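Local structure of CdiI immunity protein (5T87) at residues His18-Gly23 against Ala29-Ser34; Leu33-Tyr38 against Trp42-Lys47; Ser51-Leu56 against Ser64-Cys69; Phe88-Gly93 against Asp108-Arg113. The protein is an immunity protein that binds the CdiA toxin in a complex, and probably protects the cell by neutralising it during contact-dependent growth inhibition. All blocks are in the same frame, centred on the assembly; numbering follows the deposited sequence.

Contact 1: residues His18-Gly23 against Ala29-Ser34; sequences HVLASG and ADACLS
Val19 and Leu20 converge on one methyl group of the facing helix, a simple case of branched side chains seated on an alanine. CG1 of Val19 lies 3.9 Å from CB of Ala31. From the other residue, CD2 of Leu20 approaches Ala31 CB to 3.9 Å as well. Val19 points toward the partner helix, and its CG1 continues opposite the backbone N (chi1 171°), directed at the alanine. Leu20 sets off toward the flank; CD1 runs on in the extended direction, and it is the other branch, CD2, that turns in to Ala31. No hydrogen bond crosses here; the tight part is apolar throughout.

The solvent side of the short helix is polar and looser. Ser22 OG donates to His18 O at 3.0 Å, approaching from 43° above the carbonyl plane, and Ser22 N gives that oxygen a second donor. The same hydroxyl rests over one face of the His18 ring. Gly23 leaves the helix here, with its N still bonded to Val19 O.

Ala29 points away from helix 16-22 and packs on Leu41 of the CdiA toxin chain. Helix 16-22 thus leans on helix 25-38, where Val19 also meets Ala27, and Leu20 reaches on to Val52 of helix 42-53.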
# COMPACT_ATOMS: atom_id res chain seq x y z
N HIS A 18 4.39 -0.88 21.37
CA HIS A 18 4.74 0.35 22.06
C HIS A 18 4.67 1.55 21.11
O HIS A 18 4.13 2.59 21.46
CB HIS A 18 6.12 0.25 22.72
CG HIS A 18 6.51 1.50 23.45
ND1 HIS A 18 7.63 2.23 23.13
CD2 HIS A 18 5.88 2.18 24.43
CE1 HIS A 18 7.70 3.29 23.92
NE2 HIS A 18 6.65 3.29 24.71
N VAL A 19 5.20 1.39 19.90
CA VAL A 19 5.19 2.46 18.91
C VAL A 19 3.75 2.85 18.55
O VAL A 19 3.46 4.02 18.32
CB VAL A 19 5.94 2.05 17.63
CG1 VAL A 19 5.74 3.06 16.51
CG2 VAL A 19 7.43 1.86 17.91
N LEU A 20 2.87 1.86 18.47
CA LEU A 20 1.48 2.11 18.10
C LEU A 20 0.66 2.76 19.22
O LEU A 20 -0.37 3.38 18.94
CB LEU A 20 0.78 0.81 17.68
CG LEU A 20 1.22 0.15 16.38
CD1 LEU A 20 0.39 -1.10 16.18
CD2 LEU A 20 1.06 1.09 15.20
N ALA A 21 1.07 2.55 20.47
CA ALA A 21 0.41 3.16 21.62
C ALA A 21 0.83 4.63 21.78
O ALA A 21 -0.01 5.52 21.83
CB ALA A 21 0.75 2.39 22.88
N SER A 22 2.14 4.86 21.83
CA SER A 22 2.72 6.13 22.22
C SER A 22 3.15 7.03 21.05
O SER A 22 3.14 8.25 21.19
CB SER A 22 3.91 5.86 23.17
OG SER A 22 5.03 5.31 22.48
N GLY A 23 3.51 6.43 19.91
CA GLY A 23 4.19 7.12 18.80
C GLY A 23 3.48 8.30 18.13
O GLY A 23 2.24 8.37 18.11
N ALA A 29 3.23 5.34 11.10
CA ALA A 29 3.29 4.97 9.70
C ALA A 29 4.40 3.96 9.46
O ALA A 29 4.22 2.99 8.73
CB ALA A 29 3.51 6.20 8.85
N ASP A 30 5.54 4.20 10.10
CA ASP A 30 6.67 3.30 9.95
C ASP A 30 6.33 1.92 10.45
O ASP A 30 6.67 0.95 9.81
CB ASP A 30 7.91 3.84 10.68
CG ASP A 30 8.51 5.05 10.01
OD1 ASP A 30 8.07 5.41 8.89
OD2 ASP A 30 9.41 5.65 10.61
N ALA A 31 5.66 1.85 11.59
CA ALA A 31 5.20 0.57 12.16
C ALA A 31 4.24 -0.16 11.22
O ALA A 31 4.46 -1.32 10.88
CB ALA A 31 4.55 0.79 13.51
N CYS A 32 3.20 0.54 10.77
CA CYS A 32 2.28 -0.01 9.78
C CYS A 32 3.01 -0.55 8.57
O CYS A 32 2.73 -1.63 8.11
CB CYS A 32 1.25 1.02 9.35
SG CYS A 32 0.10 1.43 10.69
N LEU A 33 3.97 0.21 8.06
CA LEU A 33 4.69 -0.25 6.88
C LEU A 33 5.67 -1.38 7.17
O LEU A 33 5.85 -2.26 6.33
CB LEU A 33 5.39 0.90 6.19
CG LEU A 33 4.45 1.78 5.37
CD1 LEU A 33 5.19 3.07 5.01
CD2 LEU A 33 3.94 1.06 4.12
N SER A 34 6.30 -1.37 8.34
CA SER A 34 7.17 -2.48 8.72
C SER A 34 6.37 -3.80 8.76
O SER A 34 6.84 -4.86 8.29
CB SER A 34 7.84 -2.20 10.06
OG SER A 34 8.90 -3.11 10.27

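Contact 2: residues Leu33-Tyr38 against Trp42-Lys47; sequences LSIAYY and WEWAFK
Ile35 carries one side of this contact alone, offering CG2 to Ala45 and CG1 to Trp44. It illustrates how consecutive helices joined by a short connection can close on each other through a single branched residue and a small one.

The second segment begins with Trp42, whose ring turns to other neighbours. Along its own helix it nests with Phe46: CB of Phe46 sits over one face of the indole, offset toward the rim, while Trp42 CZ2 stands 3.4 Å above the plane of the Phe46 ring. Next along the path, the Trp44 side chain starts toward the flank, but its far end comes nearer, so that CZ3 lies 4.4 Å from Ile35 CG1, a light touch. Its backbone N is bonded to Asp41 OD1, and Arg48 makes a cation-pi contact with the indole.

Ala45 is the tight point. Its CB lies 3.5 Å from Ile35 CG2, the branch set opposite the backbone N of the isoleucine. That methyl also approaches the backbone, with Ala45 CA at 4.1 Å from Ile35 CG2. The lack of bulk on Ala45 lets the chains come together, the CA atoms of Ile35 and Ala45 being 6.2 Å apart. Phe46 then points away from helix 25-38.

Helix 60-76 covers the inner side, where Ala45 and Trp42 both rest on Leu73 and Ala36 meets Cys69. Helix 82-91 takes up Phe46, on Met84 and edge-to-face with Phe88, and Trp42 on Ala85.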
# COMPACT_ATOMS: atom_id res chain seq x y z
N LEU A 33 3.97 0.21 8.06
CA LEU A 33 4.69 -0.25 6.88
C LEU A 33 5.67 -1.38 7.17
O LEU A 33 5.85 -2.26 6.33
CB LEU A 33 5.39 0.90 6.19
CG LEU A 33 4.45 1.78 5.37
CD1 LEU A 33 5.19 3.07 5.01
CD2 LEU A 33 3.94 1.06 4.12
N SER A 34 6.30 -1.37 8.34
CA SER A 34 7.17 -2.48 8.72
C SER A 34 6.37 -3.80 8.76
O SER A 34 6.84 -4.86 8.29
CB SER A 34 7.84 -2.20 10.06
OG SER A 34 8.90 -3.11 10.27
N ILE A 35 5.17 -3.72 9.32
CA ILE A 35 4.22 -4.81 9.29
C ILE A 35 3.89 -5.18 7.85
O ILE A 35 3.96 -6.36 7.48
CB ILE A 35 2.92 -4.44 10.05
CG1 ILE A 35 3.19 -4.43 11.56
CG2 ILE A 35 1.80 -5.42 9.74
CD1 ILE A 35 2.16 -3.65 12.35
N ALA A 36 3.52 -4.20 7.05
CA ALA A 36 3.07 -4.48 5.69
C ALA A 36 4.14 -5.20 4.87
O ALA A 36 3.81 -6.16 4.19
CB ALA A 36 2.64 -3.22 4.98
N TYR A 37 5.40 -4.77 4.99
CA TYR A 37 6.49 -5.25 4.13
C TYR A 37 7.25 -6.45 4.67
O TYR A 37 7.78 -7.23 3.89
CB TYR A 37 7.51 -4.11 3.82
CG TYR A 37 7.18 -3.22 2.64
CD1 TYR A 37 5.87 -2.83 2.40
CD2 TYR A 37 8.18 -2.74 1.78
CE1 TYR A 37 5.55 -2.00 1.33
CE2 TYR A 37 7.87 -1.89 0.71
CZ TYR A 37 6.54 -1.53 0.49
OH TYR A 37 6.12 -0.73 -0.55
N TYR A 38 7.34 -6.58 6.00
CA TYR A 38 8.24 -7.57 6.62
C TYR A 38 7.64 -8.64 7.55
O TYR A 38 8.30 -9.65 7.75
CB TYR A 38 9.39 -6.84 7.34
CG TYR A 38 10.01 -5.76 6.48
CD1 TYR A 38 10.62 -6.08 5.27
CD2 TYR A 38 9.96 -4.42 6.86
CE1 TYR A 38 11.17 -5.11 4.45
CE2 TYR A 38 10.51 -3.43 6.05
CZ TYR A 38 11.11 -3.78 4.85
OH TYR A 38 11.67 -2.80 4.03
N TRP A 42 0.06 -13.36 9.29
CA TRP A 42 -1.21 -12.74 8.93
C TRP A 42 -2.05 -12.33 10.13
O TRP A 42 -2.44 -11.18 10.25
CB TRP A 42 -2.05 -13.64 8.00
CG TRP A 42 -3.42 -13.07 7.82
CD1 TRP A 42 -4.56 -13.44 8.48
CD2 TRP A 42 -3.79 -11.94 7.00
NE1 TRP A 42 -5.62 -12.65 8.10
CE2 TRP A 42 -5.18 -11.73 7.19
CE3 TRP A 42 -3.10 -11.12 6.09
CZ2 TRP A 42 -5.88 -10.72 6.53
CZ3 TRP A 42 -3.81 -10.13 5.42
CH2 TRP A 42 -5.18 -9.94 5.65
N GLU A 43 -2.35 -13.27 11.01
CA GLU A 43 -3.25 -12.98 12.12
C GLU A 43 -2.69 -11.91 13.04
O GLU A 43 -3.37 -10.95 13.36
CB GLU A 43 -3.59 -14.25 12.90
CG GLU A 43 -4.43 -15.25 12.11
CD GLU A 43 -5.86 -14.81 11.83
OE1 GLU A 43 -6.39 -13.95 12.55
OE2 GLU A 43 -6.48 -15.36 10.90
N TRP A 44 -1.44 -12.07 13.44
CA TRP A 44 -0.77 -11.08 14.29
C TRP A 44 -0.75 -9.68 13.64
O TRP A 44 -1.06 -8.68 14.29
CB TRP A 44 0.66 -11.54 14.58
CG TRP A 44 1.37 -10.77 15.59
CD1 TRP A 44 1.42 -11.01 16.94
CD2 TRP A 44 2.16 -9.61 15.36
NE1 TRP A 44 2.21 -10.05 17.56
CE2 TRP A 44 2.67 -9.18 16.61
CE3 TRP A 44 2.49 -8.88 14.21
CZ2 TRP A 44 3.49 -8.07 16.74
CZ3 TRP A 44 3.30 -7.78 14.34
CH2 TRP A 44 3.79 -7.38 15.60
N ALA A 45 -0.41 -9.64 12.36
CA ALA A 45 -0.32 -8.38 11.63
C ALA A 45 -1.68 -7.74 11.30
O ALA A 45 -1.82 -6.52 11.41
CB ALA A 45 0.46 -8.60 10.34
N PHE A 46 -2.66 -8.56 10.88
CA PHE A 46 -3.99 -8.09 10.45
C PHE A 46 -4.69 -7.44 11.63
O PHE A 46 -5.24 -6.36 11.51
CB PHE A 46 -4.80 -9.28 9.90
CG PHE A 46 -6.20 -8.96 9.43
CD1 PHE A 46 -6.45 -7.92 8.56
CD2 PHE A 46 -7.26 -9.78 9.81
CE1 PHE A 46 -7.74 -7.67 8.11
CE2 PHE A 46 -8.56 -9.52 9.37
CZ PHE A 46 -8.79 -8.48 8.51
N LYS A 47 -4.63 -8.11 12.78
CA LYS A 47 -5.12 -7.58 14.07
C LYS A 47 -4.64 -6.15 14.34
O LYS A 47 -5.43 -5.28 14.71
CB LYS A 47 -4.67 -8.53 15.19
CG LYS A 47 -4.85 -8.04 16.61
CD LYS A 47 -4.48 -9.12 17.61
CE LYS A 47 -4.04 -8.49 18.94
NZ LYS A 47 -3.47 -9.44 19.93

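Contact 3: residues Ser51-Leu56 against Ser64-Cys69; sequences SVAFDL and SLAVTC
Val52 and Ala53 press against Ala66 and Val67 where alanines at Ala53 and Ala66 let two helices approach closely. The CA atoms of Ala53 and Ala66 are 5.5 Å apart.

Val52 comes first and points toward the partner. Its CG1, placed opposite the backbone N (chi1 176°), lies 3.8 Å from Ala66 CB. The next residue, Ala53, brings its main chain in as well as its methyl: Ala53 N stands 3.9 Å from Ala66 CB. The Ala66 methyl thus faces Val52 CG1 and the start of Ala53 together, with Ala53 CB at 4.2 Å from Ala66 CB. To the side, Ala53 CB meets Val67 CG2 at 4.1 Å, the valine branch that lies beside its own backbone N. All four residues are buried; the side-chain contacts are apolar, and no hydrogen bond crosses. Past Ala53 the chain turns off the partner, Asp55 N bonding to Val52 O, while the Phe54 ring meets that of Phe88.

Leu65 also packs on Arg39, and Thr68 on Asp38, both of the CdiA toxin chain. Helix 60-76 is central here: Val67 continues onto Ala101 and Ala105 of helix 96-114 and onto Leu89 of helix 82-91, whereas Leu65 and Cys69 turn to helix 25-38.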
# COMPACT_ATOMS: atom_id res chain seq x y z
N SER A 51 -6.72 -2.36 14.18
CA SER A 51 -6.88 -1.48 15.34
C SER A 51 -6.53 -0.02 14.97
O SER A 51 -7.13 0.92 15.50
CB SER A 51 -6.01 -1.95 16.51
OG SER A 51 -4.64 -1.67 16.24
N VAL A 52 -5.58 0.16 14.06
CA VAL A 52 -5.25 1.52 13.58
C VAL A 52 -6.34 2.05 12.65
O VAL A 52 -6.84 3.16 12.83
CB VAL A 52 -3.88 1.57 12.90
CG1 VAL A 52 -3.59 2.96 12.32
CG2 VAL A 52 -2.81 1.18 13.91
N ALA A 53 -6.73 1.21 11.69
CA ALA A 53 -7.76 1.57 10.73
C ALA A 53 -9.10 1.95 11.38
O ALA A 53 -9.77 2.85 10.88
CB ALA A 53 -7.96 0.44 9.73
N PHE A 54 -9.48 1.28 12.48
CA PHE A 54 -10.77 1.51 13.13
C PHE A 54 -10.78 2.60 14.20
O PHE A 54 -11.85 2.93 14.73
CB PHE A 54 -11.30 0.21 13.74
CG PHE A 54 -11.82 -0.77 12.73
CD1 PHE A 54 -12.67 -0.37 11.70
CD2 PHE A 54 -11.51 -2.13 12.84
CE1 PHE A 54 -13.16 -1.30 10.79
CE2 PHE A 54 -12.01 -3.06 11.94
CZ PHE A 54 -12.83 -2.65 10.91
N ASP A 55 -9.61 3.15 14.52
CA ASP A 55 -9.48 4.00 15.69
C ASP A 55 -9.81 5.44 15.31
O ASP A 55 -9.04 6.13 14.65
CB ASP A 55 -8.07 3.86 16.28
CG ASP A 55 -7.83 4.75 17.48
OD1 ASP A 55 -8.77 5.45 17.95
OD2 ASP A 55 -6.68 4.77 17.95
N LEU A 56 -10.96 5.91 15.77
CA LEU A 56 -11.51 7.21 15.42
C LEU A 56 -10.71 8.38 15.96
O LEU A 56 -10.87 9.50 15.48
CB LEU A 56 -12.93 7.36 15.97
CG LEU A 56 -14.00 6.33 15.57
CD1 LEU A 56 -15.20 6.46 16.47
CD2 LEU A 56 -14.36 6.50 14.10
N SER A 64 -6.14 5.48 6.76
CA SER A 64 -6.07 5.17 5.35
C SER A 64 -4.81 4.36 5.00
O SER A 64 -4.88 3.38 4.24
CB SER A 64 -6.14 6.46 4.53
OG SER A 64 -6.47 6.19 3.18
N LEU A 65 -3.68 4.76 5.57
CA LEU A 65 -2.43 4.05 5.35
C LEU A 65 -2.50 2.58 5.84
O LEU A 65 -2.04 1.65 5.16
CB LEU A 65 -1.26 4.78 6.03
CG LEU A 65 0.09 4.05 5.97
CD1 LEU A 65 0.50 3.83 4.53
CD2 LEU A 65 1.17 4.79 6.73
N ALA A 66 -3.09 2.41 7.02
CA ALA A 66 -3.27 1.07 7.60
C ALA A 66 -4.07 0.14 6.68
O ALA A 66 -3.72 -1.04 6.52
CB ALA A 66 -3.94 1.17 8.96
N VAL A 67 -5.11 0.69 6.04
CA VAL A 67 -5.86 -0.07 5.05
C VAL A 67 -4.98 -0.45 3.86
O VAL A 67 -4.93 -1.58 3.47
CB VAL A 67 -7.08 0.72 4.55
CG1 VAL A 67 -7.72 0.06 3.33
CG2 VAL A 67 -8.10 0.87 5.66
N THR A 68 -4.27 0.52 3.31
CA THR A 68 -3.31 0.28 2.24
C THR A 68 -2.32 -0.81 2.65
O THR A 68 -2.02 -1.71 1.86
CB THR A 68 -2.62 1.60 1.82
OG1 THR A 68 -3.53 2.36 1.02
CG2 THR A 68 -1.34 1.38 1.01
N CYS A 69 -1.84 -0.75 3.89
CA CYS A 69 -0.98 -1.79 4.44
C CYS A 69 -1.63 -3.18 4.48
O CYS A 69 -0.96 -4.19 4.26
CB CYS A 69 -0.49 -1.41 5.83
SG CYS A 69 0.81 -0.17 5.76

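Contact 4: residues Phe88-Gly93 against Asp108-Arg113; sequences FLLSLG and DLRIFR
Leu89 and Leu109 reach for each other end on, each pointing toward the opposite helix, and meet through methyl groups at 4.3 Å between Leu89 CD1 and Leu109 CD2. The helices are well separated at this point, the CA atoms of the two leucines lying 9.4 Å apart; here long side chains bridge the gap between the backbones. In both leucines the touching methyl lies at the extended end of the side chain. They differ in the first torsion, Leu109 CG being opposite the backbone N (chi1 -168°) and Leu89 CG beside it (chi1 -63°).

A second pair runs alongside, nearer to solvent. Leu90 and Arg110 both start to the flank and bring their ends inward, Leu90 CD2 standing 4.4 Å from Arg110 NH1. This is a loose touch; the charged end has its polar partner in Glu86, one turn back on helix 82-91, with Arg110 NH1 salt-bridged to Glu86 OE2. Further along, Ser91 OG donates to Phe88 O at 2.7 Å, tilted 28° from the carbonyl plane.

Asp108 shows that the second segment also serves the partner protein: its OD1 forms salt bridges with Arg23 and Arg50 of the CdiA toxin chain. In the fold, helix 82-91 and helix 96-114 pair here against helix 60-76. Leu109 rests on Ala74 of that helix and Phe88 on Val70, while Leu89 goes on to Ala105 and Leu106 of helix 96-114.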
# COMPACT_ATOMS: atom_id res chain seq x y z
N PHE A 88 -13.60 -7.23 5.93
CA PHE A 88 -12.95 -6.02 6.45
C PHE A 88 -12.92 -4.87 5.43
O PHE A 88 -13.40 -3.77 5.70
CB PHE A 88 -11.54 -6.34 6.90
CG PHE A 88 -10.73 -5.13 7.22
CD1 PHE A 88 -11.02 -4.38 8.35
CD2 PHE A 88 -9.71 -4.72 6.37
CE1 PHE A 88 -10.28 -3.25 8.65
CE2 PHE A 88 -8.96 -3.59 6.67
CZ PHE A 88 -9.25 -2.86 7.81
N LEU A 89 -12.38 -5.14 4.25
CA LEU A 89 -12.25 -4.09 3.25
C LEU A 89 -13.61 -3.61 2.73
O LEU A 89 -13.79 -2.41 2.48
CB LEU A 89 -11.37 -4.57 2.09
CG LEU A 89 -9.92 -4.88 2.46
CD1 LEU A 89 -9.21 -5.55 1.29
CD2 LEU A 89 -9.18 -3.64 2.90
N LEU A 90 -14.55 -4.54 2.57
CA LEU A 90 -15.90 -4.20 2.14
C LEU A 90 -16.67 -3.41 3.19
O LEU A 90 -17.53 -2.60 2.83
CB LEU A 90 -16.69 -5.45 1.80
CG LEU A 90 -16.33 -6.18 0.51
CD1 LEU A 90 -17.20 -7.43 0.44
CD2 LEU A 90 -16.50 -5.32 -0.74
N SER A 91 -16.40 -3.65 4.47
CA SER A 91 -17.10 -2.94 5.54
C SER A 91 -16.73 -1.46 5.63
O SER A 91 -17.44 -0.70 6.28
CB SER A 91 -16.87 -3.61 6.90
OG SER A 91 -15.52 -3.55 7.29
N LEU A 92 -15.65 -1.07 4.95
CA LEU A 92 -15.19 0.33 4.91
C LEU A 92 -15.65 1.16 3.70
O LEU A 92 -15.53 2.39 3.71
CB LEU A 92 -13.66 0.36 4.94
CG LEU A 92 -12.96 -0.45 6.04
CD1 LEU A 92 -11.47 -0.54 5.76
CD2 LEU A 92 -13.24 0.13 7.42
N GLY A 93 -16.18 0.50 2.67
CA GLY A 93 -16.55 1.19 1.42
C GLY A 93 -17.46 2.40 1.55
O GLY A 93 -17.46 3.28 0.67
N ASP A 108 -5.72 -5.18 -4.60
CA ASP A 108 -4.59 -6.01 -4.20
C ASP A 108 -5.04 -7.42 -3.83
O ASP A 108 -4.41 -8.41 -4.24
CB ASP A 108 -3.78 -5.36 -3.06
CG ASP A 108 -3.09 -4.04 -3.48
OD1 ASP A 108 -3.24 -3.63 -4.66
OD2 ASP A 108 -2.40 -3.42 -2.64
N LEU A 109 -6.14 -7.52 -3.09
CA LEU A 109 -6.70 -8.81 -2.69
C LEU A 109 -7.13 -9.64 -3.89
O LEU A 109 -6.71 -10.79 -4.04
CB LEU A 109 -7.90 -8.62 -1.75
CG LEU A 109 -8.41 -9.87 -1.02
CD1 LEU A 109 -7.32 -10.47 -0.14
CD2 LEU A 109 -9.65 -9.56 -0.20
N ARG A 110 -7.94 -9.04 -4.76
CA ARG A 110 -8.51 -9.72 -5.91
C ARG A 110 -7.44 -10.23 -6.90
O ARG A 110 -7.61 -11.29 -7.51
CB ARG A 110 -9.51 -8.81 -6.64
CG ARG A 110 -10.69 -8.32 -5.79
CD ARG A 110 -11.84 -9.31 -5.72
NE ARG A 110 -12.81 -9.07 -4.63
CZ ARG A 110 -13.75 -8.12 -4.61
NH1 ARG A 110 -14.58 -8.04 -3.57
NH2 ARG A 110 -13.88 -7.25 -5.62
N ILE A 111 -6.36 -9.48 -7.05
CA ILE A 111 -5.30 -9.83 -8.00
C ILE A 111 -4.45 -10.97 -7.44
O ILE A 111 -4.33 -12.03 -8.05
CB ILE A 111 -4.39 -8.60 -8.31
CG1 ILE A 111 -5.14 -7.56 -9.16
CG2 ILE A 111 -3.08 -9.02 -8.97
CD1 ILE A 111 -5.20 -7.84 -10.65
N PHE A 112 -3.85 -10.72 -6.28
CA PHE A 112 -2.85 -11.62 -5.73
C PHE A 112 -3.43 -12.86 -5.07
O PHE A 112 -2.71 -13.84 -4.90
CB PHE A 112 -1.93 -10.88 -4.74
CG PHE A 112 -0.96 -9.98 -5.42
CD1 PHE A 112 0.24 -10.48 -5.90
CD2 PHE A 112 -1.26 -8.64 -5.63
CE1 PHE A 112 1.14 -9.66 -6.57
CE2 PHE A 112 -0.37 -7.82 -6.29
CZ PHE A 112 0.83 -8.33 -6.77
N ARG A 113 -4.70 -12.83 -4.69
CA ARG A 113 -5.28 -13.92 -3.92
C ARG A 113 -6.57 -14.55 -4.43
O ARG A 113 -6.99 -15.56 -3.88
CB ARG A 113 -5.46 -13.47 -2.46
CG ARG A 113 -4.16 -13.10 -1.77
CD ARG A 113 -3.23 -14.29 -1.67
NE ARG A 113 -1.85 -13.91 -1.41
CZ ARG A 113 -0.77 -14.52 -1.91
NH1 ARG A 113 -0.86 -15.54 -2.75
NH2 ARG A 113 0.43 -14.07 -1.57

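Overall arrangement
The four contacts follow one another along an all-helical chain; contact 3 lies near the centre of the chain, about 6 Å from it, and touches the other three. Contacts 1 and 2 share Leu33 and Ser34 on helix 25-38, their centres 11 Å apart. Contact 3 touches both through Cys69, whose sulfur packs on Leu33 and Ala36, and it meets contact 4 through Val67 against Leu92. Contact 2 also reaches contact 4, by Phe46 on Phe88. Contacts 1 and 4 lie on opposite sides of the chain centre, with their centres about 23 Å apart and nearest atoms about 10 Å apart. Residues of every contact lie against the CdiA toxin chain, consistent with a broad helical binding surface.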